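Local coordinates for uncharacterized protein AsqI (PDB 5YY3), which catalyses the zinc-dependent conversion of 4'-methoxycyclopenin into 4'-methoxyviridicatin, with release of methyl isocyanate, in aspoquinolone biosynthesis, at residues K70-L75 against N113-R118; Q413-H418 against W610-E615. All blocks are in the same frame, centred on the assembly; numbering follows the deposited sequence.

In the fold
From the N terminus, the chain leaves helix 53-61, runs through the loop at 70-75, and forms helices 77-92 and 97-109. Contact 1 then closes this mostly helical excursion by setting the start of helix 114-127 against the loop. The chain goes on through the zinc-binding helical region to helix 391-410. Contact 2 opens just after that helix. It closes 192 residues later, at helix 611-614, round a segment that holds most of the beta-sheet strands of the Ig-like region. The two loops follow in series and neither nest nor cross. The centres of contact 1 and contact 2 are about 47 Å apart, on opposite sides of the chain's centre.

Contact 1: residues K70-L75 against N113-R118; sequences KPYNGL and NPELMR
Tyr72 lies against the first turn of helix 114-127, and Asn113 is the N-cap of that helix. The contact joins an irregular loop to a helix start in the hemocyanin-like, tyrosinase-family fold. The Tyr72 ring packs on the backbone and side chain of Leu116. Leu116 CB sits over the ring face, 3.8 Å from its centroid, in a CH-pi contact. Leu116 CG and CD1 continue along the CD1/CE1 side of the ring. Glu115 CG comes to the ring edge instead, 3.6 Å from Tyr72 CD2. With chi1 at 175°, Tyr72 CG lies trans to the main-chain nitrogen, and the ring reaches across to Leu116. Gly74 N lies on the opposite face, toward the rim.

The polar part of the contact belongs to Asn113. Its ND2 donates to Lys70 O at 3.1 Å, with the acceptor near the plane of the amide, and also bonds Thr381 OG1. The amide carbon, Asn113 CG, rests 3.5 Å from Tyr72 CB. The nitrogen of this one side chain holds the loop, and its oxygen caps the helix.

Further out, Leu80 and Met83 of helix 77-92 also touch Tyr72, and Val86 of that helix touches Leu116. A hydrogen bond from the Tyr72 hydroxyl to Asp119 OD2 ties the far end of the ring to the helix it packs on. The zinc ligand His190 is about 10 Å from Tyr72, side chain to side chain, so the contact lies near the metal site without forming it. At the cap, the shorter bond from Glu115 N, 2.7 Å to Asn113 OD1, is weak because it is strongly bent (127°). The bond from Leu116 N to Asn113 OD1 is longer, 3.1 Å, but straighter (159°).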
# COMPACT_ATOMS: atom_id res chain seq x y z
N LYS A 70 -17.05 -45.43 -2.47
CA LYS A 70 -18.23 -44.62 -2.72
C LYS A 70 -17.92 -43.20 -2.26
O LYS A 70 -17.35 -43.00 -1.19
CB LYS A 70 -19.43 -45.20 -1.97
CG LYS A 70 -20.68 -44.33 -1.98
CD LYS A 70 -21.85 -45.05 -1.32
CE LYS A 70 -22.01 -46.46 -1.85
NZ LYS A 70 -23.36 -47.04 -1.55
N PRO A 71 -18.25 -42.20 -3.09
CA PRO A 71 -17.86 -40.82 -2.75
C PRO A 71 -18.59 -40.26 -1.52
O PRO A 71 -19.75 -40.60 -1.26
CB PRO A 71 -18.21 -40.04 -4.01
CG PRO A 71 -19.31 -40.84 -4.65
CD PRO A 71 -18.95 -42.27 -4.38
N TYR A 72 -17.87 -39.42 -0.78
CA TYR A 72 -18.38 -38.86 0.48
C TYR A 72 -18.25 -37.34 0.47
O TYR A 72 -17.25 -36.79 -0.01
CB TYR A 72 -17.61 -39.47 1.67
CG TYR A 72 -17.96 -38.88 3.03
CD1 TYR A 72 -19.19 -39.11 3.62
CD2 TYR A 72 -17.03 -38.12 3.73
CE1 TYR A 72 -19.49 -38.59 4.87
CE2 TYR A 72 -17.32 -37.59 4.97
CZ TYR A 72 -18.55 -37.83 5.54
OH TYR A 72 -18.83 -37.30 6.77
N ASN A 73 -19.27 -36.67 1.00
CA ASN A 73 -19.24 -35.21 1.14
C ASN A 73 -19.46 -34.82 2.60
O ASN A 73 -20.60 -34.68 3.05
CB ASN A 73 -20.30 -34.57 0.24
CG ASN A 73 -20.29 -33.04 0.27
OD1 ASN A 73 -19.67 -32.42 1.14
ND2 ASN A 73 -21.02 -32.44 -0.65
N GLY A 74 -18.36 -34.61 3.32
CA GLY A 74 -18.42 -34.26 4.74
C GLY A 74 -19.10 -32.93 5.05
O GLY A 74 -19.22 -32.56 6.21
N LEU A 75 -19.55 -32.21 4.02
CA LEU A 75 -20.28 -30.96 4.19
C LEU A 75 -21.71 -31.08 3.66
O LEU A 75 -22.45 -30.09 3.61
CB LEU A 75 -19.57 -29.80 3.47
CG LEU A 75 -18.32 -29.22 4.15
CD1 LEU A 75 -17.80 -28.02 3.37
CD2 LEU A 75 -18.64 -28.82 5.58
N ASN A 113 -16.16 -45.57 2.78
CA ASN A 113 -15.27 -44.43 2.59
C ASN A 113 -14.52 -44.07 3.88
O ASN A 113 -15.15 -43.84 4.92
CB ASN A 113 -16.08 -43.23 2.08
CG ASN A 113 -15.22 -42.02 1.75
OD1 ASN A 113 -14.62 -41.40 2.64
ND2 ASN A 113 -15.15 -41.67 0.47
N PRO A 114 -13.17 -44.02 3.82
CA PRO A 114 -12.30 -43.73 4.97
C PRO A 114 -12.52 -42.35 5.58
O PRO A 114 -12.35 -42.18 6.78
CB PRO A 114 -10.88 -43.84 4.40
CG PRO A 114 -11.02 -44.59 3.14
CD PRO A 114 -12.37 -44.26 2.60
N GLU A 115 -12.87 -41.36 4.76
CA GLU A 115 -13.14 -40.02 5.26
C GLU A 115 -14.42 -40.06 6.07
O GLU A 115 -14.51 -39.45 7.14
CB GLU A 115 -13.25 -39.01 4.11
CG GLU A 115 -13.56 -37.58 4.55
CD GLU A 115 -12.46 -36.95 5.38
OE1 GLU A 115 -11.27 -37.17 5.09
OE2 GLU A 115 -12.79 -36.19 6.32
N LEU A 116 -15.40 -40.79 5.56
CA LEU A 116 -16.63 -41.02 6.29
C LEU A 116 -16.29 -41.68 7.62
O LEU A 116 -16.77 -41.26 8.67
CB LEU A 116 -17.60 -41.89 5.47
CG LEU A 116 -19.03 -42.08 5.99
CD1 LEU A 116 -19.92 -42.55 4.86
CD2 LEU A 116 -19.10 -43.06 7.18
N MET A 117 -15.45 -42.71 7.57
CA MET A 117 -15.05 -43.42 8.78
C MET A 117 -14.34 -42.51 9.78
O MET A 117 -14.58 -42.62 10.98
CB MET A 117 -14.16 -44.62 8.44
CG MET A 117 -13.84 -45.48 9.65
SD MET A 117 -15.35 -46.03 10.47
CE MET A 117 -14.83 -45.97 12.16
N ARG A 118 -13.48 -41.62 9.29
CA ARG A 118 -12.75 -40.71 10.18
C ARG A 118 -13.69 -39.85 10.99
O ARG A 118 -13.50 -39.69 12.19
CB ARG A 118 -11.78 -39.83 9.40
CG ARG A 118 -10.40 -40.41 9.35
CD ARG A 118 -9.45 -39.56 8.55
NE ARG A 118 -8.95 -40.33 7.42
CZ ARG A 118 -9.34 -40.10 6.19
NH1 ARG A 118 -10.20 -39.12 5.97
NH2 ARG A 118 -8.87 -40.82 5.19

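Contact 2: residues Q413-H418 against W610-E615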
# COMPACT_ATOMS: atom_id res chain seq x y z
N GLN A 413 -31.85 -7.98 28.74
CA GLN A 413 -31.77 -8.52 30.10
C GLN A 413 -31.30 -7.44 31.05
O GLN A 413 -30.54 -6.55 30.68
CB GLN A 413 -30.83 -9.74 30.16
CG GLN A 413 -29.40 -9.48 29.70
CD GLN A 413 -28.57 -10.75 29.60
OE1 GLN A 413 -29.03 -11.83 29.95
NE2 GLN A 413 -27.34 -10.62 29.09
N ASP A 414 -31.79 -7.52 32.29
CA ASP A 414 -31.43 -6.60 33.36
C ASP A 414 -29.99 -6.84 33.83
O ASP A 414 -29.67 -7.92 34.31
CB ASP A 414 -32.40 -6.78 34.53
CG ASP A 414 -32.31 -5.66 35.55
OD1 ASP A 414 -31.21 -5.10 35.73
OD2 ASP A 414 -33.35 -5.35 36.16
N ILE A 415 -29.13 -5.83 33.71
CA ILE A 415 -27.72 -6.03 34.02
C ILE A 415 -27.49 -6.19 35.52
O ILE A 415 -26.43 -6.67 35.95
CB ILE A 415 -26.84 -4.85 33.48
CG1 ILE A 415 -25.41 -5.32 33.26
CG2 ILE A 415 -26.84 -3.66 34.42
CD1 ILE A 415 -25.31 -6.55 32.39
N THR A 416 -28.48 -5.79 36.33
CA THR A 416 -28.40 -5.92 37.78
C THR A 416 -29.02 -7.23 38.28
O THR A 416 -28.75 -7.66 39.39
CB THR A 416 -29.11 -4.77 38.51
OG1 THR A 416 -30.52 -4.87 38.28
CG2 THR A 416 -28.62 -3.41 38.03
N ALA A 417 -29.85 -7.86 37.44
CA ALA A 417 -30.66 -9.02 37.83
C ALA A 417 -29.92 -10.15 38.58
O ALA A 417 -30.51 -10.83 39.41
CB ALA A 417 -31.33 -9.60 36.61
N HIS A 418 -28.64 -10.35 38.30
CA HIS A 418 -27.91 -11.42 38.98
C HIS A 418 -26.59 -10.90 39.58
O HIS A 418 -25.60 -11.64 39.64
CB HIS A 418 -27.65 -12.58 38.02
CG HIS A 418 -28.89 -13.13 37.39
ND1 HIS A 418 -29.68 -14.08 37.99
CD2 HIS A 418 -29.46 -12.88 36.18
CE1 HIS A 418 -30.69 -14.39 37.20
NE2 HIS A 418 -30.58 -13.67 36.09
N TRP A 610 -28.86 -5.06 26.90
CA TRP A 610 -29.09 -4.65 28.29
C TRP A 610 -30.27 -3.73 28.37
O TRP A 610 -30.42 -2.79 27.59
CB TRP A 610 -27.87 -3.96 28.89
CG TRP A 610 -26.65 -4.81 28.92
CD1 TRP A 610 -26.56 -6.14 28.63
CD2 TRP A 610 -25.32 -4.37 29.24
NE1 TRP A 610 -25.25 -6.56 28.76
CE2 TRP A 610 -24.48 -5.49 29.13
CE3 TRP A 610 -24.77 -3.14 29.62
CZ2 TRP A 610 -23.11 -5.42 29.38
CZ3 TRP A 610 -23.42 -3.07 29.86
CH2 TRP A 610 -22.60 -4.20 29.74
N THR A 611 -31.11 -4.00 29.35
CA THR A 611 -32.37 -3.30 29.46
C THR A 611 -32.10 -1.84 29.87
O THR A 611 -32.85 -0.92 29.49
CB THR A 611 -33.29 -4.03 30.46
OG1 THR A 611 -34.64 -3.62 30.24
CG2 THR A 611 -32.91 -3.71 31.88
N GLN A 612 -31.00 -1.62 30.58
CA GLN A 612 -30.57 -0.27 30.95
C GLN A 612 -30.30 0.62 29.73
O GLN A 612 -30.39 1.84 29.81
CB GLN A 612 -29.31 -0.34 31.83
CG GLN A 612 -29.56 -0.75 33.30
CD GLN A 612 -29.87 -2.24 33.47
OE1 GLN A 612 -29.51 -3.06 32.63
NE2 GLN A 612 -30.53 -2.58 34.57
N LEU A 613 -29.97 -0.02 28.60
CA LEU A 613 -29.73 0.71 27.35
C LEU A 613 -30.95 0.71 26.42
O LEU A 613 -31.29 1.75 25.85
CB LEU A 613 -28.53 0.12 26.63
CG LEU A 613 -27.20 0.18 27.38
CD1 LEU A 613 -26.10 -0.42 26.53
CD2 LEU A 613 -26.88 1.61 27.73
N THR A 614 -31.63 -0.44 26.27
CA THR A 614 -32.80 -0.49 25.40
C THR A 614 -33.93 0.40 25.91
O THR A 614 -34.75 0.88 25.12
CB THR A 614 -33.34 -1.92 25.22
OG1 THR A 614 -33.64 -2.47 26.50
CG2 THR A 614 -32.31 -2.80 24.52
N GLU A 615 -33.97 0.64 27.22
CA GLU A 615 -35.02 1.48 27.80
C GLU A 615 -34.53 2.90 28.13
O GLU A 615 -35.30 3.72 28.61
CB GLU A 615 -35.60 0.81 29.07
CG GLU A 615 -36.35 -0.51 28.77
CD GLU A 615 -36.77 -1.26 30.04
OE1 GLU A 615 -36.42 -0.81 31.16
OE2 GLU A 615 -37.43 -2.32 29.90
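Gln413 and Trp610 meet through their backbones in a single beta bridge, where the loop after helix 391-410 reaches the start of helix 611-614. The backbone part rests on Gln413 O. It accepts from Thr611 N at 2.9 Å, and Trp610 CA makes a CA-H...O contact with the same oxygen. The Gln413 side chain turns elsewhere, to Asn607 OD1.

The side-chain hydrogen bonds centre on Gln612. Its chain bends at chi2 (74°), bringing the amide back to the loop. OE1 accepts from Ile415 N at 3.0 Å, and NE2 donates to Asp414 OD1 at 2.9 Å. The Gln612 nitrogen stands above the carboxylate plane of Asp414, while Asp414 OD1 lies nearly in the amide plane of Gln612. Asp414 OD1 also takes Thr416 N, in an Asx turn, and Thr416 OG1. Trp610 NE1 donates outside the contact, to Pro605 O.

The apolar part is Ile415 on Trp610. Ile415 CD1 stands over the five-membered ring, 3.6 Å from its centroid, in a CH-pi contact. Tyr504 meets the indole edge-to-face. Beside the bridge, Thr611 CG2 packs on Asp414 CA at 3.6 Å.

The contact fastens the linker before strand 422-431 to a short helix of the Ig-like region, away from the zinc site. Three donors on Asp414 OD1 would be expected to stabilise its negative charge. The amide of Gln612, gripped at both ends, should be fixed in its rotation.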